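Long-range contacts in Fe-regulated protein B (Neisseria meningitidis, PDB 4AIP), which is a TonB-dependent transporter of the meningococcal outer membrane that imports iron, probably with a role in siderophore uptake: residues 241-246 / 276-281; 280-285 / 297-302; 302-307 / 340-345; 195-200 / 222-227; 226-231 / 726-731. One frame throughout, in Å; residues are numbered along the deposited sequence.

Interaction 1 (241-246 / 276-281); sequences VPYSAL and RGIRTV
The backbones of 241-246 and 276-281 run roughly antiparallel, with Tyr-243 CA 5.4 Å from Arg-279 CA. Two waters bridge them. Water 1 donates to Tyr-243 O and accepts from Thr-280 N. Water 2 donates to both Ala-245 O and Ile-278 O, at 2.6 Å and 2.7 Å from its oxygen. Tyr-243 carries the largest share of the contact. Its CG is anti to the carbonyl carbon (chi1 -55°), which brings the ring alongside 278-280. Ile-278 O lies near the ring plane, at the edge, 3.6 Å from Tyr-243 CD1. Tyr-243 CE1 packs on Ile-278 CG2 at 3.8 Å, and Thr-280 CG2 meets Tyr-243 CB at 3.7 Å.

Segment 241-246 runs into strand 246-259 of the TonB-dependent receptor barrel. In 276-281, strand 264-276 turns a corner at Gly-277 into the short strand 278-279. A type II beta turn spans Val-241 to Ser-244. Ser-244 OG bonds back to Val-241 O at 2.7 Å and also meets Tyr-226 N.

Leu-246 and Arg-279 cross at about a right angle. The arginine bends at chi2 and chi3 (-78° and -69°) and folds back toward 241-246, although its CB starts away from it. Leu-246 CD2 touches Arg-279 CD at 3.5 Å, and Leu-246 CD1 sits over the centre of the guanidinium. Water 1 lies on the opposite face, nearer the rim. The charge of Arg-279 is met by Glu-283 in a salt bridge, and its NH2 also bonds to Ser-104 OG, in the plug. Ile-278 packs against Pro-354 of the second subunit.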
# COMPACT_ATOMS: atom_id res chain seq x y z
N VAL B 241 1.59 -15.32 -21.33
CA VAL B 241 2.07 -14.12 -22.02
C VAL B 241 2.90 -13.28 -21.06
O VAL B 241 2.37 -12.73 -20.11
CB VAL B 241 0.88 -13.31 -22.61
CG1 VAL B 241 1.35 -12.13 -23.31
CG2 VAL B 241 0.11 -14.19 -23.56
N PRO B 242 4.20 -13.21 -21.31
CA PRO B 242 5.07 -12.44 -20.42
C PRO B 242 4.63 -10.97 -20.25
O PRO B 242 4.26 -10.32 -21.21
CB PRO B 242 6.45 -12.56 -21.08
CG PRO B 242 6.37 -13.79 -21.85
CD PRO B 242 4.98 -13.84 -22.38
N TYR B 243 4.64 -10.54 -18.99
CA TYR B 243 4.43 -9.16 -18.53
C TYR B 243 3.06 -8.61 -18.81
O TYR B 243 2.88 -7.46 -19.16
CB TYR B 243 5.51 -8.22 -19.04
CG TYR B 243 6.88 -8.69 -18.69
CD1 TYR B 243 7.40 -8.51 -17.40
CD2 TYR B 243 7.66 -9.35 -19.64
CE1 TYR B 243 8.68 -8.93 -17.08
CE2 TYR B 243 8.94 -9.80 -19.31
CZ TYR B 243 9.44 -9.58 -18.04
OH TYR B 243 10.69 -10.02 -17.77
N SER B 244 2.09 -9.46 -18.63
CA SER B 244 0.71 -9.14 -18.89
C SER B 244 -0.03 -9.13 -17.56
O SER B 244 -1.22 -8.87 -17.52
CB SER B 244 0.12 -10.19 -19.84
OG SER B 244 0.15 -11.49 -19.29
N ALA B 245 0.67 -9.46 -16.48
CA ALA B 245 0.18 -9.22 -15.12
C ALA B 245 0.00 -7.72 -14.82
O ALA B 245 0.82 -6.90 -15.20
CB ALA B 245 1.09 -9.87 -14.07
N LEU B 246 -1.11 -7.40 -14.17
CA LEU B 246 -1.40 -6.07 -13.68
C LEU B 246 -2.20 -6.15 -12.43
O LEU B 246 -3.08 -7.00 -12.30
CB LEU B 246 -2.18 -5.25 -14.70
CG LEU B 246 -1.42 -4.57 -15.81
CD1 LEU B 246 -2.41 -3.85 -16.76
CD2 LEU B 246 -0.40 -3.62 -15.24
N ARG B 276 -0.70 -1.22 -12.11
CA ARG B 276 0.72 -1.33 -11.77
C ARG B 276 1.27 -2.70 -12.03
O ARG B 276 0.58 -3.72 -11.89
CB ARG B 276 0.97 -0.96 -10.29
CG ARG B 276 0.12 -1.71 -9.36
CD ARG B 276 -0.53 -0.72 -8.45
NE ARG B 276 0.20 -0.73 -7.18
CZ ARG B 276 0.07 0.17 -6.20
NH1 ARG B 276 -0.77 1.19 -6.32
NH2 ARG B 276 0.81 0.05 -5.09
N GLY B 277 2.53 -2.75 -12.41
CA GLY B 277 3.19 -4.04 -12.50
C GLY B 277 4.47 -3.89 -13.29
O GLY B 277 4.86 -2.78 -13.67
N ILE B 278 5.14 -4.99 -13.52
CA ILE B 278 6.33 -4.91 -14.32
C ILE B 278 5.81 -5.01 -15.77
O ILE B 278 5.16 -6.02 -16.17
CB ILE B 278 7.29 -6.09 -14.03
CG1 ILE B 278 7.47 -6.35 -12.53
CG2 ILE B 278 8.61 -5.89 -14.75
CD1 ILE B 278 8.26 -5.32 -11.80
N ARG B 279 6.09 -3.99 -16.57
CA ARG B 279 5.48 -3.88 -17.86
C ARG B 279 6.60 -3.53 -18.75
O ARG B 279 7.67 -3.11 -18.27
CB ARG B 279 4.47 -2.76 -17.87
CG ARG B 279 3.32 -3.00 -16.87
CD ARG B 279 2.29 -4.01 -17.40
NE ARG B 279 1.55 -3.43 -18.52
CZ ARG B 279 0.72 -4.08 -19.33
NH1 ARG B 279 0.50 -5.37 -19.19
NH2 ARG B 279 0.11 -3.44 -20.32
N THR B 280 6.38 -3.69 -20.04
CA THR B 280 7.44 -3.57 -21.00
C THR B 280 7.37 -2.19 -21.60
O THR B 280 6.33 -1.53 -21.56
CB THR B 280 7.31 -4.68 -22.09
OG1 THR B 280 6.09 -4.51 -22.81
CG2 THR B 280 7.21 -5.99 -21.47
N VAL B 281 8.50 -1.71 -22.09
CA VAL B 281 8.54 -0.45 -22.82
C VAL B 281 7.64 -0.88 -23.95
O VAL B 281 7.81 -1.99 -24.43
CB VAL B 281 9.96 -0.21 -23.40
CG1 VAL B 281 9.99 1.06 -24.32
CG2 VAL B 281 11.04 -0.17 -22.28
O HOH W 1 3.89 -5.22 -20.80
O HOH W 2 3.24 -7.75 -15.56

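Interaction 2 (280-285 / 297-302); sequences TVREEF and DRQAPA
Arg-282 and Gln-299 carry this contact, with their side chains obliquely placed and the guanidinium and amide planes 52° apart. Gln-299 bends at chi2 (-70°), which turns its amide back toward 280-285. Arg-282 NH1 donates twice, to Gln-299 OE1 at 2.7 Å and to Arg-298 O at 3.0 Å. Both acceptors lie close to the guanidinium plane, though NH1 sits above the carbonyl plane of Arg-298. Gln-299 OE1 is modelled only 2.4 Å from Val-281 O, so the exact placing of the amide is doubtful. On its other branch, Gln-299 NE2 makes a weak bond to Arg-282 O and a further one to Thr-286 O.

Arg-298 NH1 lies over one face of the Arg-282 guanidinium, offset toward the rim, with the planes 38° apart. Arg-282 NH2 and Arg-298 NH2 are 3.3 Å apart. Arg-298 NH1 has its own acceptor in Arg-293 O.

The backbones are joined where Val-281 N donates to Gln-299 O at 2.9 Å. Val-281 CG2 packs on Ala-300 CB at 4.0 Å. Thr-280 CG2 rests on Pro-301 CG at 3.9 Å. The contact ties the loop after strand 278-279 to the end of the short, weakly bonded helix 296-299, just before barrel strand 302-318.

Two guanidinium groups thus lie close together, overlapping only near the rim. Such a pairing would tend to be unfavourable in charge, and the neutral oxygen acceptors probably offset part of the cost.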
# COMPACT_ATOMS: atom_id res chain seq x y z
N THR B 280 6.38 -3.69 -20.04
CA THR B 280 7.44 -3.57 -21.00
C THR B 280 7.37 -2.19 -21.60
O THR B 280 6.33 -1.53 -21.56
CB THR B 280 7.31 -4.68 -22.09
OG1 THR B 280 6.09 -4.51 -22.81
CG2 THR B 280 7.21 -5.99 -21.47
N VAL B 281 8.50 -1.71 -22.09
CA VAL B 281 8.54 -0.45 -22.82
C VAL B 281 7.64 -0.88 -23.95
O VAL B 281 7.81 -1.99 -24.43
CB VAL B 281 9.96 -0.21 -23.40
CG1 VAL B 281 9.99 1.06 -24.32
CG2 VAL B 281 11.04 -0.17 -22.28
N ARG B 282 6.66 -0.13 -24.39
CA ARG B 282 5.86 -0.75 -25.50
C ARG B 282 4.93 -1.85 -25.07
O ARG B 282 5.18 -3.02 -25.37
CB ARG B 282 6.73 -1.42 -26.57
CG ARG B 282 7.52 -0.52 -27.46
CD ARG B 282 8.23 -1.35 -28.50
NE ARG B 282 9.50 -0.75 -28.88
CZ ARG B 282 10.65 -0.92 -28.21
NH1 ARG B 282 10.70 -1.69 -27.12
NH2 ARG B 282 11.75 -0.30 -28.63
N GLU B 283 3.81 -1.50 -24.46
CA GLU B 283 2.91 -2.51 -23.92
C GLU B 283 2.12 -3.33 -24.95
O GLU B 283 1.45 -4.33 -24.60
CB GLU B 283 1.96 -1.85 -22.96
CG GLU B 283 2.72 -0.96 -22.01
CD GLU B 283 1.86 -0.45 -20.89
OE1 GLU B 283 0.60 -0.60 -20.93
OE2 GLU B 283 2.47 0.11 -19.96
N GLU B 284 2.21 -2.94 -26.22
CA GLU B 284 1.48 -3.66 -27.27
C GLU B 284 2.17 -4.97 -27.66
O GLU B 284 1.58 -5.80 -28.30
CB GLU B 284 1.20 -2.77 -28.49
CG GLU B 284 2.42 -2.47 -29.35
CD GLU B 284 2.10 -1.65 -30.62
OE1 GLU B 284 1.00 -1.78 -31.24
OE2 GLU B 284 2.97 -0.86 -31.01
N PHE B 285 3.41 -5.13 -27.25
CA PHE B 285 4.16 -6.35 -27.47
C PHE B 285 4.57 -6.98 -26.13
O PHE B 285 4.69 -6.26 -25.14
CB PHE B 285 5.44 -6.01 -28.23
CG PHE B 285 5.24 -5.26 -29.55
CD1 PHE B 285 4.40 -5.76 -30.56
CD2 PHE B 285 5.97 -4.10 -29.80
CE1 PHE B 285 4.24 -5.07 -31.75
CE2 PHE B 285 5.82 -3.41 -30.99
CZ PHE B 285 4.95 -3.89 -31.96
N ASP B 297 15.95 -7.04 -23.87
CA ASP B 297 16.77 -5.81 -23.75
C ASP B 297 16.08 -4.59 -24.35
O ASP B 297 15.99 -3.55 -23.71
CB ASP B 297 18.18 -6.00 -24.35
CG ASP B 297 18.84 -7.32 -23.90
OD1 ASP B 297 18.58 -8.36 -24.60
OD2 ASP B 297 19.55 -7.33 -22.83
N ARG B 298 15.58 -4.72 -25.58
CA ARG B 298 14.85 -3.63 -26.23
C ARG B 298 13.56 -3.29 -25.52
O ARG B 298 13.19 -2.12 -25.44
CB ARG B 298 14.52 -3.98 -27.68
CG ARG B 298 15.73 -3.99 -28.61
CD ARG B 298 15.28 -3.91 -30.09
NE ARG B 298 15.01 -2.52 -30.53
CZ ARG B 298 13.83 -2.03 -30.88
NH1 ARG B 298 12.74 -2.79 -30.89
NH2 ARG B 298 13.74 -0.76 -31.26
N GLN B 299 12.89 -4.34 -25.01
CA GLN B 299 11.61 -4.26 -24.29
C GLN B 299 11.73 -3.94 -22.80
O GLN B 299 10.71 -3.60 -22.16
CB GLN B 299 10.81 -5.55 -24.49
CG GLN B 299 10.06 -5.60 -25.81
CD GLN B 299 8.89 -4.62 -25.84
OE1 GLN B 299 9.07 -3.42 -25.92
NE2 GLN B 299 7.69 -5.15 -25.77
N ALA B 300 12.95 -4.07 -22.26
CA ALA B 300 13.34 -3.61 -20.92
C ALA B 300 12.21 -3.42 -19.93
O ALA B 300 11.88 -2.31 -19.58
CB ALA B 300 14.22 -2.32 -21.01
N PRO B 301 11.63 -4.52 -19.42
CA PRO B 301 10.52 -4.39 -18.47
C PRO B 301 10.96 -3.69 -17.22
O PRO B 301 12.10 -3.89 -16.80
CB PRO B 301 10.19 -5.82 -18.14
CG PRO B 301 10.50 -6.51 -19.36
CD PRO B 301 11.82 -5.94 -19.77
N ALA B 302 10.08 -2.87 -16.66
CA ALA B 302 10.36 -2.10 -15.47
C ALA B 302 9.05 -1.87 -14.77
O ALA B 302 8.02 -1.88 -15.43
CB ALA B 302 10.94 -0.80 -15.89

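Interaction 3 (302-307 / 340-345); sequences AYRETT and ADDSGT
One backbone hydrogen bond joins Tyr-303 to Ala-340: Ala-340 N donates to Tyr-303 O at 3.0 Å and almost straight (170°).

Apolar contact flanks it. Ala-340 CB packs on Tyr-303 CB at 4.1 Å and sits at the edge of the tyrosine ring, near its plane. Tyr-303 CG is anti to the backbone N (chi1 -180°), and the ring reaches Arg-276 on the neighbouring strand. It also packs on Pro-354 of the second subunit. A separate methyl-to-carbonyl contact puts Ala-302 CB 3.7 Å from Asp-341 O.

In the barrel, strand 302-318 pairs with strand 325-339, and this contact lies where the second strand gives way to its loop. The loop is shaped by its own bonds. Asp-341 OD1 accepts from Ser-343 N at 3.2 Å, an Asx turn, and a type I beta turn follows from Asp-342 to Thr-345.

The charged part is a salt bridge between Arg-304 NH2 and Asp-342 OD1 at 3.6 Å. The side chains cross at about a right angle, with guanidinium and carboxylate planes 40° apart. Asp-342 OD1 also accepts from Thr-345 OG1 at 2.9 Å and from Ser-339 OG. Its OD2 forms a salt bridge with Arg-337. Ala-302 O lies 3.8 Å above the centre of the Arg-304 guanidinium plane.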
# COMPACT_ATOMS: atom_id res chain seq x y z
N ALA B 302 10.08 -2.87 -16.66
CA ALA B 302 10.36 -2.10 -15.47
C ALA B 302 9.05 -1.87 -14.77
O ALA B 302 8.02 -1.88 -15.43
CB ALA B 302 10.94 -0.80 -15.89
N TYR B 303 9.07 -1.66 -13.46
CA TYR B 303 7.85 -1.31 -12.76
C TYR B 303 7.18 0.02 -13.27
O TYR B 303 7.86 1.04 -13.52
CB TYR B 303 8.12 -1.21 -11.27
CG TYR B 303 6.88 -0.85 -10.48
CD1 TYR B 303 5.89 -1.80 -10.22
CD2 TYR B 303 6.67 0.48 -10.06
CE1 TYR B 303 4.74 -1.47 -9.44
CE2 TYR B 303 5.51 0.84 -9.33
CZ TYR B 303 4.56 -0.15 -9.02
OH TYR B 303 3.43 0.26 -8.26
N ARG B 304 5.87 -0.01 -13.38
CA ARG B 304 5.14 1.07 -13.96
C ARG B 304 3.80 1.25 -13.29
O ARG B 304 3.14 0.25 -12.94
CB ARG B 304 4.88 0.71 -15.39
CG ARG B 304 4.76 1.90 -16.26
CD ARG B 304 5.37 1.68 -17.55
NE ARG B 304 6.82 1.87 -17.35
CZ ARG B 304 7.73 1.11 -17.91
NH1 ARG B 304 7.30 0.19 -18.67
NH2 ARG B 304 9.03 1.25 -17.74
N GLU B 305 3.39 2.50 -13.10
CA GLU B 305 1.99 2.77 -12.75
C GLU B 305 1.43 3.71 -13.79
O GLU B 305 2.09 4.69 -14.20
CB GLU B 305 1.82 3.41 -11.34
CG GLU B 305 2.86 2.95 -10.34
CD GLU B 305 2.62 3.42 -8.89
OE1 GLU B 305 2.29 4.61 -8.74
OE2 GLU B 305 2.83 2.60 -7.95
N THR B 306 0.21 3.40 -14.23
CA THR B 306 -0.44 4.26 -15.16
C THR B 306 -1.84 4.53 -14.57
O THR B 306 -2.52 3.60 -14.13
CB THR B 306 -0.34 3.77 -16.69
OG1 THR B 306 -1.47 3.01 -17.06
CG2 THR B 306 0.90 2.89 -16.97
N THR B 307 -2.22 5.80 -14.51
CA THR B 307 -3.36 6.23 -13.69
C THR B 307 -4.30 7.21 -14.41
O THR B 307 -3.86 8.10 -15.16
CB THR B 307 -2.82 6.93 -12.43
OG1 THR B 307 -1.63 6.27 -11.99
CG2 THR B 307 -3.81 6.88 -11.35
N ALA B 340 9.52 3.39 -12.58
CA ALA B 340 10.59 3.34 -11.55
C ALA B 340 11.99 3.47 -12.13
O ALA B 340 12.90 3.87 -11.42
CB ALA B 340 10.50 2.07 -10.72
N ASP B 341 12.18 3.06 -13.38
CA ASP B 341 13.44 3.26 -14.04
C ASP B 341 13.21 3.36 -15.53
O ASP B 341 12.69 2.41 -16.14
CB ASP B 341 14.43 2.14 -13.75
CG ASP B 341 15.77 2.38 -14.42
OD1 ASP B 341 16.08 3.57 -14.73
OD2 ASP B 341 16.52 1.37 -14.61
N ASP B 342 13.62 4.48 -16.13
CA ASP B 342 13.41 4.63 -17.58
C ASP B 342 14.69 4.56 -18.43
O ASP B 342 14.67 5.05 -19.56
CB ASP B 342 12.58 5.89 -17.89
CG ASP B 342 11.09 5.58 -18.05
OD1 ASP B 342 10.71 4.39 -18.06
OD2 ASP B 342 10.31 6.54 -18.17
N SER B 343 15.77 3.98 -17.88
CA SER B 343 17.05 3.79 -18.58
C SER B 343 16.94 3.02 -19.90
O SER B 343 17.63 3.36 -20.87
CB SER B 343 18.07 3.03 -17.72
OG SER B 343 17.85 3.25 -16.35
N GLY B 344 16.10 1.99 -19.92
CA GLY B 344 15.89 1.16 -21.11
C GLY B 344 14.68 1.61 -21.90
O GLY B 344 14.22 0.89 -22.74
N THR B 345 14.16 2.80 -21.62
CA THR B 345 13.05 3.35 -22.37
C THR B 345 13.50 4.46 -23.33
O THR B 345 13.61 5.61 -22.90
CB THR B 345 11.98 3.92 -21.42
OG1 THR B 345 11.75 2.99 -20.36
CG2 THR B 345 10.66 4.20 -22.15

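Interaction 4 (195-200 / 222-227); sequences SNNGVS and DEKDYE. Unlike the reference sequence in segment 195-200: Asn-197 (reference Glu).
Asn-196 lays its amide alongside the backbone of Glu-227 and bonds it at two points. Asn-196 OD1 accepts from Glu-227 N at 2.8 Å, and Asn-196 ND2 donates to Glu-227 O at 3.1 Å. Both bonds use a carbonyl lone pair and are nearly straight (169° and 170°). The group gets there with CG anti to the backbone N (chi1 -174°). Asn-196 ND2 also donates to Arg-732 O, so three hydrogen bonds grip the amide.

A cis peptide bond follows, leading to Asn-197, which differs from the reference sequence. Asn-197 O accepts from Lys-224 N at 2.8 Å, nearly along the C=O axis. Asn-197 CB packs on Lys-224 CB at 3.7 Å. Both residues also touch Arg-358 of the second subunit.

Beyond this the strands pair regularly. Gly-198 and Glu-223 form a non-hydrogen-bonded pair, their CA atoms 4.2 Å apart. Val-199 and Asp-222 form a hydrogen-bonded pair, with Val-199 N to Asp-222 O at 3.0 Å and Asp-222 N to Val-199 O at 2.7 Å. Glu-223 makes a salt bridge with Lys-248 of the next strand.

This is the open end of an antiparallel beta hairpin, strands 198-209 and 212-223, in the wall of the TonB-dependent receptor barrel.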
# COMPACT_ATOMS: atom_id res chain seq x y z
N SER B 195 -9.49 -18.42 -12.79
CA SER B 195 -8.45 -19.44 -12.95
C SER B 195 -7.34 -18.99 -13.80
O SER B 195 -6.25 -19.45 -13.62
CB SER B 195 -8.99 -20.74 -13.52
OG SER B 195 -9.20 -20.59 -14.92
N ASN B 196 -7.60 -18.09 -14.72
CA ASN B 196 -6.60 -17.75 -15.71
C ASN B 196 -6.30 -16.27 -15.83
O ASN B 196 -6.57 -15.71 -16.88
CB ASN B 196 -7.04 -18.28 -17.08
CG ASN B 196 -5.97 -18.10 -18.17
OD1 ASN B 196 -4.86 -17.60 -17.91
ND2 ASN B 196 -6.30 -18.49 -19.40
N ASN B 197 -5.71 -15.61 -14.83
CA ASN B 197 -5.22 -16.10 -13.53
C ASN B 197 -5.41 -14.80 -12.74
O ASN B 197 -4.67 -13.84 -12.95
CB ASN B 197 -3.71 -16.48 -13.61
CG ASN B 197 -3.16 -17.32 -12.35
OD1 ASN B 197 -3.92 -17.79 -11.49
ND2 ASN B 197 -1.82 -17.53 -12.29
N GLY B 198 -6.44 -14.74 -11.90
CA GLY B 198 -6.57 -13.57 -11.06
C GLY B 198 -7.44 -13.69 -9.84
O GLY B 198 -8.20 -14.65 -9.67
N VAL B 199 -7.36 -12.66 -9.01
CA VAL B 199 -8.16 -12.59 -7.81
C VAL B 199 -8.62 -11.12 -7.63
O VAL B 199 -7.86 -10.18 -7.89
CB VAL B 199 -7.36 -13.26 -6.63
CG1 VAL B 199 -6.64 -12.26 -5.75
CG2 VAL B 199 -8.24 -14.22 -5.83
N SER B 200 -9.87 -10.92 -7.27
CA SER B 200 -10.41 -9.56 -7.19
C SER B 200 -11.36 -9.38 -5.99
O SER B 200 -11.96 -10.35 -5.52
CB SER B 200 -11.06 -9.18 -8.53
OG SER B 200 -12.40 -9.61 -8.59
N ASP B 222 -6.24 -8.22 -8.89
CA ASP B 222 -4.83 -8.63 -9.01
C ASP B 222 -4.68 -9.76 -10.00
O ASP B 222 -5.06 -10.90 -9.70
CB ASP B 222 -4.26 -9.07 -7.66
CG ASP B 222 -2.70 -9.02 -7.62
OD1 ASP B 222 -2.09 -8.41 -8.53
OD2 ASP B 222 -2.10 -9.58 -6.68
N GLU B 223 -4.16 -9.43 -11.20
CA GLU B 223 -4.13 -10.38 -12.32
C GLU B 223 -2.72 -10.82 -12.64
O GLU B 223 -1.83 -9.99 -12.81
CB GLU B 223 -4.75 -9.75 -13.58
CG GLU B 223 -6.24 -9.43 -13.48
CD GLU B 223 -6.89 -9.08 -14.83
OE1 GLU B 223 -6.24 -8.41 -15.70
OE2 GLU B 223 -8.08 -9.46 -15.03
N LYS B 224 -2.53 -12.12 -12.78
CA LYS B 224 -1.24 -12.67 -13.19
C LYS B 224 -1.07 -12.66 -14.72
O LYS B 224 -2.01 -12.33 -15.42
CB LYS B 224 -1.12 -14.09 -12.65
CG LYS B 224 -0.34 -14.19 -11.37
CD LYS B 224 -0.77 -13.30 -10.26
CE LYS B 224 0.49 -12.73 -9.57
NZ LYS B 224 0.20 -11.59 -8.65
N ASP B 225 0.14 -13.00 -15.20
CA ASP B 225 0.36 -13.36 -16.59
C ASP B 225 -0.73 -14.34 -17.05
O ASP B 225 -0.98 -15.38 -16.35
CB ASP B 225 1.73 -14.01 -16.78
CG ASP B 225 2.83 -12.99 -16.70
OD1 ASP B 225 2.54 -11.77 -16.64
OD2 ASP B 225 4.01 -13.40 -16.73
N TYR B 226 -1.42 -14.01 -18.15
CA TYR B 226 -2.48 -14.85 -18.65
C TYR B 226 -1.96 -15.90 -19.62
O TYR B 226 -1.00 -15.67 -20.35
CB TYR B 226 -3.62 -14.03 -19.28
CG TYR B 226 -3.31 -13.43 -20.63
CD1 TYR B 226 -2.71 -12.18 -20.73
CD2 TYR B 226 -3.61 -14.13 -21.80
CE1 TYR B 226 -2.42 -11.62 -21.95
CE2 TYR B 226 -3.33 -13.57 -23.06
CZ TYR B 226 -2.73 -12.31 -23.12
OH TYR B 226 -2.40 -11.75 -24.32
N GLU B 227 -2.63 -17.05 -19.59
CA GLU B 227 -2.34 -18.15 -20.48
C GLU B 227 -3.18 -17.97 -21.76
O GLU B 227 -4.39 -17.85 -21.70
CB GLU B 227 -2.68 -19.44 -19.78
CG GLU B 227 -2.36 -20.71 -20.51
CD GLU B 227 -2.50 -21.94 -19.61
OE1 GLU B 227 -2.05 -21.88 -18.45
OE2 GLU B 227 -3.05 -22.96 -20.10

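Interaction 5 (226-231 / 726-731); sequences YEAGKG and TLPGVG
Tyr-226, Gly-731 and Pro-728 lose the most surface where 226-231 meets 726-731. Tyr-226 holds its CG between the backbone N and the carbonyl carbon (chi1 74°), and the ring reaches across to 728-730. Tyr-226 OH donates to Pro-728 O at 2.7 Å, with the donor only slightly tilted from the carbonyl plane. Pro-728 O and Gly-729 O both lie at the ring edge. Val-730 covers one face: its CG2 makes a CH-pi contact 4.2 Å from the ring centroid of Tyr-226. The hydroxyl bond and the valine over the face together probably limit how the ring can turn.

Pro-728 serves two neighbours. Its CD lies 3.5 Å from Tyr-226 OH, and its CG packs on Ala-228 CB, also at 3.5 Å.

Gly-731 lies hard against the other backbone. Its N donates to Glu-227 O at 2.7 Å, in the carbonyl plane and on a lone pair, though the bond is bent (140°). Its CA is 3.4 Å from Gly-229 N. The direction a side chain would take is filled by Glu-227 O, Ala-228 O and Gly-229 N, so this close approach relies on glycine.

Segment 726-731 belongs to a predicted TonB C-terminal box and leads into strand 733-741, the last of the barrel. Segment 226-231 lies in the loop between strands 212-223 and 246-259. The contact therefore joins loops from the first and last parts of the barrel chain, close to where strand 733-741 meets strand 185-194 and closes the cylinder, as in other TonB-dependent receptors.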
# COMPACT_ATOMS: atom_id res chain seq x y z
N TYR B 226 -1.42 -14.01 -18.15
CA TYR B 226 -2.48 -14.85 -18.65
C TYR B 226 -1.96 -15.90 -19.62
O TYR B 226 -1.00 -15.67 -20.35
CB TYR B 226 -3.62 -14.03 -19.28
CG TYR B 226 -3.31 -13.43 -20.63
CD1 TYR B 226 -2.71 -12.18 -20.73
CD2 TYR B 226 -3.61 -14.13 -21.80
CE1 TYR B 226 -2.42 -11.62 -21.95
CE2 TYR B 226 -3.33 -13.57 -23.06
CZ TYR B 226 -2.73 -12.31 -23.12
OH TYR B 226 -2.40 -11.75 -24.32
N GLU B 227 -2.63 -17.05 -19.59
CA GLU B 227 -2.34 -18.15 -20.48
C GLU B 227 -3.18 -17.97 -21.76
O GLU B 227 -4.39 -17.85 -21.70
CB GLU B 227 -2.68 -19.44 -19.78
CG GLU B 227 -2.36 -20.71 -20.51
CD GLU B 227 -2.50 -21.94 -19.61
OE1 GLU B 227 -2.05 -21.88 -18.45
OE2 GLU B 227 -3.05 -22.96 -20.10
N ALA B 228 -2.53 -17.91 -22.92
CA ALA B 228 -3.26 -17.89 -24.20
C ALA B 228 -3.84 -19.27 -24.52
O ALA B 228 -3.58 -20.26 -23.82
CB ALA B 228 -2.38 -17.43 -25.29
N GLY B 229 -4.65 -19.33 -25.57
CA GLY B 229 -5.25 -20.58 -26.00
C GLY B 229 -4.22 -21.61 -26.43
O GLY B 229 -3.01 -21.37 -26.51
N LYS B 230 -4.73 -22.79 -26.73
CA LYS B 230 -3.90 -23.95 -26.99
C LYS B 230 -2.97 -23.89 -28.20
O LYS B 230 -3.39 -23.65 -29.33
CB LYS B 230 -4.79 -25.16 -27.08
CG LYS B 230 -4.05 -26.39 -27.38
CD LYS B 230 -4.98 -27.36 -27.94
CE LYS B 230 -4.51 -28.70 -27.54
NZ LYS B 230 -5.07 -29.64 -28.50
N GLY B 231 -1.69 -24.14 -27.96
CA GLY B 231 -0.68 -24.05 -28.99
C GLY B 231 0.25 -22.88 -28.79
O GLY B 231 1.33 -22.88 -29.37
N THR B 726 1.17 -10.20 -32.20
CA THR B 726 1.47 -9.41 -31.02
C THR B 726 1.00 -9.99 -29.69
O THR B 726 1.82 -10.43 -28.91
CB THR B 726 0.94 -7.98 -31.13
OG1 THR B 726 -0.49 -7.99 -31.00
CG2 THR B 726 1.38 -7.37 -32.40
N LEU B 727 -0.30 -9.92 -29.39
CA LEU B 727 -0.80 -10.39 -28.11
C LEU B 727 -2.08 -11.17 -28.26
O LEU B 727 -3.10 -10.62 -28.65
CB LEU B 727 -1.00 -9.22 -27.10
CG LEU B 727 0.22 -8.44 -26.62
CD1 LEU B 727 -0.23 -7.28 -25.80
CD2 LEU B 727 1.11 -9.31 -25.82
N PRO B 728 -2.05 -12.45 -27.90
CA PRO B 728 -3.21 -13.30 -28.18
C PRO B 728 -4.35 -13.04 -27.22
O PRO B 728 -4.18 -12.41 -26.19
CB PRO B 728 -2.67 -14.74 -28.01
CG PRO B 728 -1.47 -14.62 -27.16
CD PRO B 728 -0.96 -13.18 -27.23
N GLY B 729 -5.54 -13.53 -27.58
CA GLY B 729 -6.69 -13.55 -26.65
C GLY B 729 -6.43 -14.42 -25.44
O GLY B 729 -5.53 -15.30 -25.44
N VAL B 730 -7.22 -14.21 -24.39
CA VAL B 730 -6.98 -14.97 -23.21
C VAL B 730 -7.43 -16.35 -23.55
O VAL B 730 -8.48 -16.56 -24.18
CB VAL B 730 -7.70 -14.41 -21.93
CG1 VAL B 730 -7.41 -15.29 -20.69
CG2 VAL B 730 -7.25 -12.89 -21.61
N GLY B 731 -6.62 -17.33 -23.18
CA GLY B 731 -7.09 -18.67 -23.29
C GLY B 731 -8.24 -18.87 -22.34
O GLY B 731 -8.78 -17.94 -21.77

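The five contacts form a connected cluster at one end of the barrel, with interaction 1 touching all the others. Interactions 1 and 2 have centres about 8 Å apart and share Thr-280 and Val-281. Interactions 2 and 3 share Ala-302. Interactions 4 and 5 share Tyr-226 and Glu-227. Val-241 N lies 2.8 Å from Tyr-226 O, and Arg-279 O lies 2.9 Å from Ala-302 N, both probable hydrogen bonds. Arg-276 of interaction 1 binds L-glutamate in another structure of this protein. Glutamate is not bound to this chain. Between nearest atoms, the Arg-276 side chain is about 10 Å from the bound detergent. The side chain of Tyr-303 is about 3 Å from that of Arg-276.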